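PDB 4OQZ: putative oxidoreductase YfjR from Streptomyces aurantiacus, which acts as an imine reductase, probably using NADPH bound to its Rossmann-type domain to reduce imines to amines. Local coordinates for residues 136-141 and 155-160; 85-90 and 112-117. All coordinates share one frame; numbering follows the deposited sequence.

Contact 1: 136-141 and 155-160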
loop_
_atom_site.group_PDB
_atom_site.type_symbol
_atom_site.label_atom_id
_atom_site.label_comp_id
_atom_site.label_asym_id
_atom_site.label_seq_id
_atom_site.Cartn_x
_atom_site.Cartn_y
_atom_site.Cartn_z
ATOM N N GLY A 136 5.438 -25.641 11.221
ATOM C CA GLY A 136 5.838 -27.041 11.249
ATOM C C GLY A 136 5.882 -27.571 12.665
ATOM O O GLY A 136 5.262 -26.971 13.546
ATOM N N PRO A 137 6.619 -28.681 12.930
ATOM C CA PRO A 137 6.621 -29.263 14.286
ATOM C C PRO A 137 7.219 -28.380 15.384
ATOM O O PRO A 137 8.406 -28.037 15.346
ATOM C CB PRO A 137 7.334 -30.610 14.099
ATOM C CG PRO A 137 7.245 -30.896 12.618
ATOM C CD PRO A 137 7.393 -29.526 12.003
ATOM N N ARG A 138 6.355 -28.006 16.359
ATOM C CA ARG A 138 6.636 -27.120 17.496
ATOM C C ARG A 138 7.910 -27.469 18.286
ATOM O O ARG A 138 8.638 -26.562 18.688
ATOM C CB ARG A 138 5.390 -27.008 18.411
ATOM C CG ARG A 138 5.547 -26.135 19.658
ATOM C CD ARG A 138 5.037 -24.724 19.465
ATOM N NE ARG A 138 6.018 -23.726 19.893
ATOM C CZ ARG A 138 5.713 -22.491 20.288
ATOM N NH1 ARG A 138 6.670 -21.651 20.657
ATOM N NH2 ARG A 138 4.448 -22.094 20.335
ATOM N N ALA A 139 8.174 -28.769 18.501
ATOM C CA ALA A 139 9.350 -29.245 19.246
ATOM C C ALA A 139 10.680 -28.880 18.578
ATOM O O ALA A 139 11.623 -28.523 19.293
ATOM C CB ALA A 139 9.261 -30.754 19.484
ATOM N N ALA A 140 10.756 -28.976 17.219
ATOM C CA ALA A 140 11.955 -28.635 16.438
ATOM C C ALA A 140 12.181 -27.118 16.458
ATOM O O ALA A 140 13.323 -26.685 16.607
ATOM C CB ALA A 140 11.814 -29.126 15.001
ATOM N N TYR A 141 11.089 -26.322 16.357
ATOM C CA TYR A 141 11.134 -24.854 16.392
ATOM C C TYR A 141 11.710 -24.403 17.733
ATOM O O TYR A 141 12.680 -23.627 17.754
ATOM C CB TYR A 141 9.735 -24.226 16.154
ATOM C CG TYR A 141 9.692 -22.747 16.479
ATOM C CD1 TYR A 141 10.151 -21.798 15.566
ATOM C CD2 TYR A 141 9.284 -22.299 17.736
ATOM C CE1 TYR A 141 10.186 -20.440 15.888
ATOM C CE2 TYR A 141 9.322 -20.946 18.070
ATOM C CZ TYR A 141 9.752 -20.018 17.135
ATOM O OH TYR A 141 9.739 -18.679 17.441
ATOM N N THR A 155 11.430 -14.157 15.529
ATOM C CA THR A 155 10.927 -15.379 14.882
ATOM C C THR A 155 9.485 -15.546 15.329
ATOM O O THR A 155 9.168 -15.376 16.513
ATOM C CB THR A 155 11.822 -16.628 15.103
ATOM O OG1 THR A 155 11.719 -17.092 16.454
ATOM C CG2 THR A 155 13.318 -16.409 14.676
ATOM N N ASP A 156 8.599 -15.843 14.376
ATOM C CA ASP A 156 7.159 -15.930 14.673
ATOM C C ASP A 156 6.546 -17.264 14.267
ATOM O O ASP A 156 6.156 -17.438 13.115
ATOM C CB ASP A 156 6.451 -14.756 13.989
ATOM C CG ASP A 156 5.000 -14.514 14.357
ATOM O OD1 ASP A 156 4.455 -15.277 15.196
ATOM O OD2 ASP A 156 4.428 -13.523 13.861
ATOM N N TYR A 157 6.425 -18.191 15.234
ATOM C CA TYR A 157 5.847 -19.514 15.027
ATOM C C TYR A 157 4.320 -19.429 14.854
ATOM O O TYR A 157 3.605 -19.066 15.794
ATOM C CB TYR A 157 6.239 -20.463 16.165
ATOM C CG TYR A 157 5.694 -21.856 15.977
ATOM C CD1 TYR A 157 6.346 -22.778 15.162
ATOM C CD2 TYR A 157 4.504 -22.248 16.586
ATOM C CE1 TYR A 157 5.836 -24.061 14.971
ATOM C CE2 TYR A 157 3.980 -23.524 16.392
ATOM C CZ TYR A 157 4.659 -24.432 15.599
ATOM O OH TYR A 157 4.156 -25.696 15.439
ATOM N N ARG A 158 3.841 -19.767 13.644
ATOM C CA ARG A 158 2.431 -19.672 13.238
ATOM C C ARG A 158 1.597 -20.906 13.457
ATOM O O ARG A 158 0.367 -20.807 13.616
ATOM C CB ARG A 158 2.305 -19.183 11.778
ATOM C CG ARG A 158 2.951 -17.817 11.448
ATOM C CD ARG A 158 2.682 -16.695 12.458
ATOM N NE ARG A 158 1.258 -16.526 12.784
ATOM C CZ ARG A 158 0.800 -16.125 13.969
ATOM N NH1 ARG A 158 1.644 -15.854 14.959
ATOM N NH2 ARG A 158 -0.509 -16.007 14.180
ATOM N N GLY A 159 2.235 -22.065 13.459
ATOM C CA GLY A 159 1.492 -23.299 13.662
ATOM C C GLY A 159 2.170 -24.546 13.145
ATOM O O GLY A 159 3.252 -24.490 12.549
ATOM N N GLU A 160 1.513 -25.683 13.382
ATOM C CA GLU A 160 1.982 -27.008 12.995
ATOM C C GLU A 160 1.952 -27.233 11.487
ATOM O O GLU A 160 2.758 -28.019 10.969
ATOM C CB GLU A 160 1.177 -28.087 13.730
ATOM C CG GLU A 160 1.476 -28.149 15.221
ATOM C CD GLU A 160 2.740 -28.874 15.643
ATOM O OE1 GLU A 160 3.352 -29.570 14.800
ATOM O OE2 GLU A 160 3.074 -28.808 16.847
HETATM O O HOH W 1 7.113 -17.427 18.087
#
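Tyr157 and Tyr141 are the aromatic centre of this contact. The Tyr157 CB sits over the middle of the Tyr141 ring, a CH-pi contact of 3.7 Å to the centroid, while the two ring planes meet obliquely at 38°. With CG anti to the backbone N (chi1 -179°), the Tyr157 ring is carried over the start of helix 138-151, where the Arg138 side chain lies across one face: Arg138 CD is 3.5 Å from Tyr157 CE2.

Hydrogen bonds fix both phenols. Tyr157 OH donates to Gly136 O at 2.5 Å, the acceptor lying in the plane of the ring at its edge. Tyr141 OH pairs with Thr155 OG1 at 2.7 Å and also meets a water that accepts from Tyr157 N. Between the backbones, Gly136 N donates to Gly159 O (2.8 Å, 167° at the hydrogen). The Glu160 side chain folds back so that its OE2 takes a weak bond from Arg138 N in the helix's first turn.

Strand 154-159 is the last strand of a beta-alpha-beta unit and pairs with strand 131-135 through Asp156 and Arg158. On the side away from the helix, Asp156 OD2 bonds Tyr203 OH of the second subunit; Tyr141 also packs on Leu114 of strand 112-119.

Contact 2: 85-90 and 112-117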
loop_
_atom_site.group_PDB
_atom_site.type_symbol
_atom_site.label_atom_id
_atom_site.label_comp_id
_atom_site.label_asym_id
_atom_site.label_seq_id
_atom_site.Cartn_x
_atom_site.Cartn_y
_atom_site.Cartn_z
ATOM N N GLY A 85 17.000 -37.972 11.307
ATOM C CA GLY A 85 17.369 -37.338 12.573
ATOM C C GLY A 85 17.853 -35.898 12.447
ATOM O O GLY A 85 18.572 -35.397 13.321
ATOM N N ARG A 86 17.501 -35.225 11.344
ATOM C CA ARG A 86 17.932 -33.846 11.104
ATOM C C ARG A 86 16.762 -32.907 10.968
ATOM O O ARG A 86 15.691 -33.306 10.495
ATOM C CB ARG A 86 18.834 -33.730 9.864
ATOM C CG ARG A 86 19.822 -34.876 9.722
ATOM C CD ARG A 86 21.203 -34.417 9.367
ATOM N NE ARG A 86 22.081 -34.415 10.534
ATOM C CZ ARG A 86 22.828 -35.441 10.921
ATOM N NH1 ARG A 86 22.813 -36.579 10.236
ATOM N NH2 ARG A 86 23.598 -35.339 11.996
ATOM N N VAL A 87 16.972 -31.653 11.399
ATOM C CA VAL A 87 15.992 -30.578 11.303
ATOM C C VAL A 87 16.377 -29.732 10.096
ATOM O O VAL A 87 17.473 -29.155 10.061
ATOM C CB VAL A 87 15.821 -29.752 12.611
ATOM C CG1 VAL A 87 14.759 -28.663 12.439
ATOM C CG2 VAL A 87 15.446 -30.661 13.781
ATOM N N LEU A 88 15.505 -29.739 9.072
ATOM C CA LEU A 88 15.689 -28.997 7.821
ATOM C C LEU A 88 14.796 -27.745 7.787
ATOM O O LEU A 88 13.559 -27.844 7.783
ATOM C CB LEU A 88 15.428 -29.899 6.606
ATOM C CG LEU A 88 16.621 -30.656 6.035
ATOM C CD1 LEU A 88 17.026 -31.834 6.933
ATOM C CD2 LEU A 88 16.265 -31.222 4.677
ATOM N N VAL A 89 15.432 -26.577 7.816
ATOM C CA VAL A 89 14.744 -25.288 7.837
ATOM C C VAL A 89 14.741 -24.768 6.416
ATOM O O VAL A 89 15.795 -24.363 5.895
ATOM C CB VAL A 89 15.382 -24.283 8.833
ATOM C CG1 VAL A 89 14.478 -23.063 9.007
ATOM C CG2 VAL A 89 15.640 -24.945 10.188
ATOM N N ASN A 90 13.568 -24.845 5.766
ATOM C CA ASN A 90 13.462 -24.420 4.376
ATOM C C ASN A 90 13.000 -22.983 4.259
ATOM O O ASN A 90 11.835 -22.673 4.502
ATOM C CB ASN A 90 12.641 -25.393 3.527
ATOM C CG ASN A 90 12.983 -25.331 2.063
ATOM O OD1 ASN A 90 13.015 -24.267 1.443
ATOM N ND2 ASN A 90 13.168 -26.482 1.459
ATOM N N THR A 112 12.946 -33.631 10.203
ATOM C CA THR A 112 11.853 -32.680 10.449
ATOM C C THR A 112 12.014 -31.418 9.609
ATOM O O THR A 112 13.122 -30.886 9.491
ATOM C CB THR A 112 11.522 -32.429 11.947
ATOM O OG1 THR A 112 12.358 -31.406 12.484
ATOM C CG2 THR A 112 11.564 -33.682 12.806
ATOM N N HIS A 113 10.899 -30.956 9.020
ATOM C CA HIS A 113 10.836 -29.776 8.165
ATOM C C HIS A 113 10.190 -28.581 8.873
ATOM O O HIS A 113 9.049 -28.662 9.344
ATOM C CB HIS A 113 10.095 -30.111 6.854
ATOM C CG HIS A 113 9.847 -28.943 5.942
ATOM N ND1 HIS A 113 10.630 -28.720 4.828
ATOM C CD2 HIS A 113 8.862 -28.019 5.968
ATOM C CE1 HIS A 113 10.123 -27.651 4.240
ATOM N NE2 HIS A 113 9.057 -27.197 4.889
ATOM N N LEU A 114 10.929 -27.468 8.917
ATOM C CA LEU A 114 10.443 -26.208 9.453
ATOM C C LEU A 114 10.332 -25.290 8.244
ATOM O O LEU A 114 11.288 -25.179 7.475
ATOM C CB LEU A 114 11.422 -25.594 10.490
ATOM C CG LEU A 114 11.408 -26.173 11.917
ATOM C CD1 LEU A 114 12.422 -25.463 12.792
ATOM C CD2 LEU A 114 10.030 -26.072 12.567
ATOM N N THR A 115 9.148 -24.725 8.010
ATOM C CA THR A 115 8.961 -23.786 6.895
ATOM C C THR A 115 9.258 -22.408 7.430
ATOM O O THR A 115 8.793 -22.065 8.516
ATOM C CB THR A 115 7.534 -23.870 6.321
ATOM O OG1 THR A 115 7.249 -25.221 5.957
ATOM C CG2 THR A 115 7.334 -22.949 5.115
ATOM N N GLY A 116 10.014 -21.631 6.662
ATOM C CA GLY A 116 10.352 -20.260 7.022
ATOM C C GLY A 116 9.983 -19.237 5.965
ATOM O O GLY A 116 10.145 -19.494 4.765
ATOM N N GLY A 117 9.493 -18.080 6.422
ATOM C CA GLY A 117 9.210 -16.920 5.578
ATOM C C GLY A 117 9.970 -15.699 6.076
ATOM O O GLY A 117 9.455 -14.995 6.952
#
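Leu114 CD1 lies against two valines of the neighbouring parallel strand, 4.0 Å from Val87 CG1 and 4.2 Å from Val89 CG2. These three side chains share one face of the sheet with Thr112, whose OG1 is turned to the Val87 methyls, 3.4 Å from Val87 CG2. That hydroxyl is buried without a hydrogen-bonding partner.

The other face carries Leu88, Asn90, His113 and Thr115. A chi1 of 174° swings the His113 imidazole along its own strand, bringing its CE1 to 3.5 Å from Asn90 CB. Its NE2 donates to Thr115 OG1 at 2.9 Å, close to the ring plane, which fixes the ring's rotation. Replacing His113 by alanine is likely to cost Thr115 OG1 this donor, leaving its bond to Pro162 O, and to open a gap beside Asn90 CB.

Five backbone hydrogen bonds join the strands in parallel register, from Thr112 N to Arg86 O through Gly116 N to Asn90 O; the shortest is Leu88 N to Thr112 O at 2.7 Å.

These are the two parallel strands of the beta-alpha-beta unit 87-90, 96-108, 112-119 in the Rossmann-type domain. Helix 138-151 packs on the valine face, helices 69-75 and 96-108 cover the histidine face, and strand 61-64 continues the sheet beyond Val87 and Val89.

In the fold
From the N terminus, contact 2 comes first: 85-90 and 112-117 bracket helix 96-108 and close a parallel beta-alpha-beta crossover of the Rossmann-type domain. The chain then runs out along strand 112-119 and returns antiparallel as strand 131-135 before contact 1 opens. There 136-141 and 155-160 close a second loop round helix 138-151, so the two contacts stand in series, neither nested nor crossed. Their centres are about 10 Å apart and they touch directly: Pro137 CD packs on His113 O at 3.2 Å, and Ala140 rests on Thr112. Helix 138-151 thus ties the sheet's interior to 154-159, the strand at one edge of the sheet within this chain, from which the chain leads into the long helix 163-191.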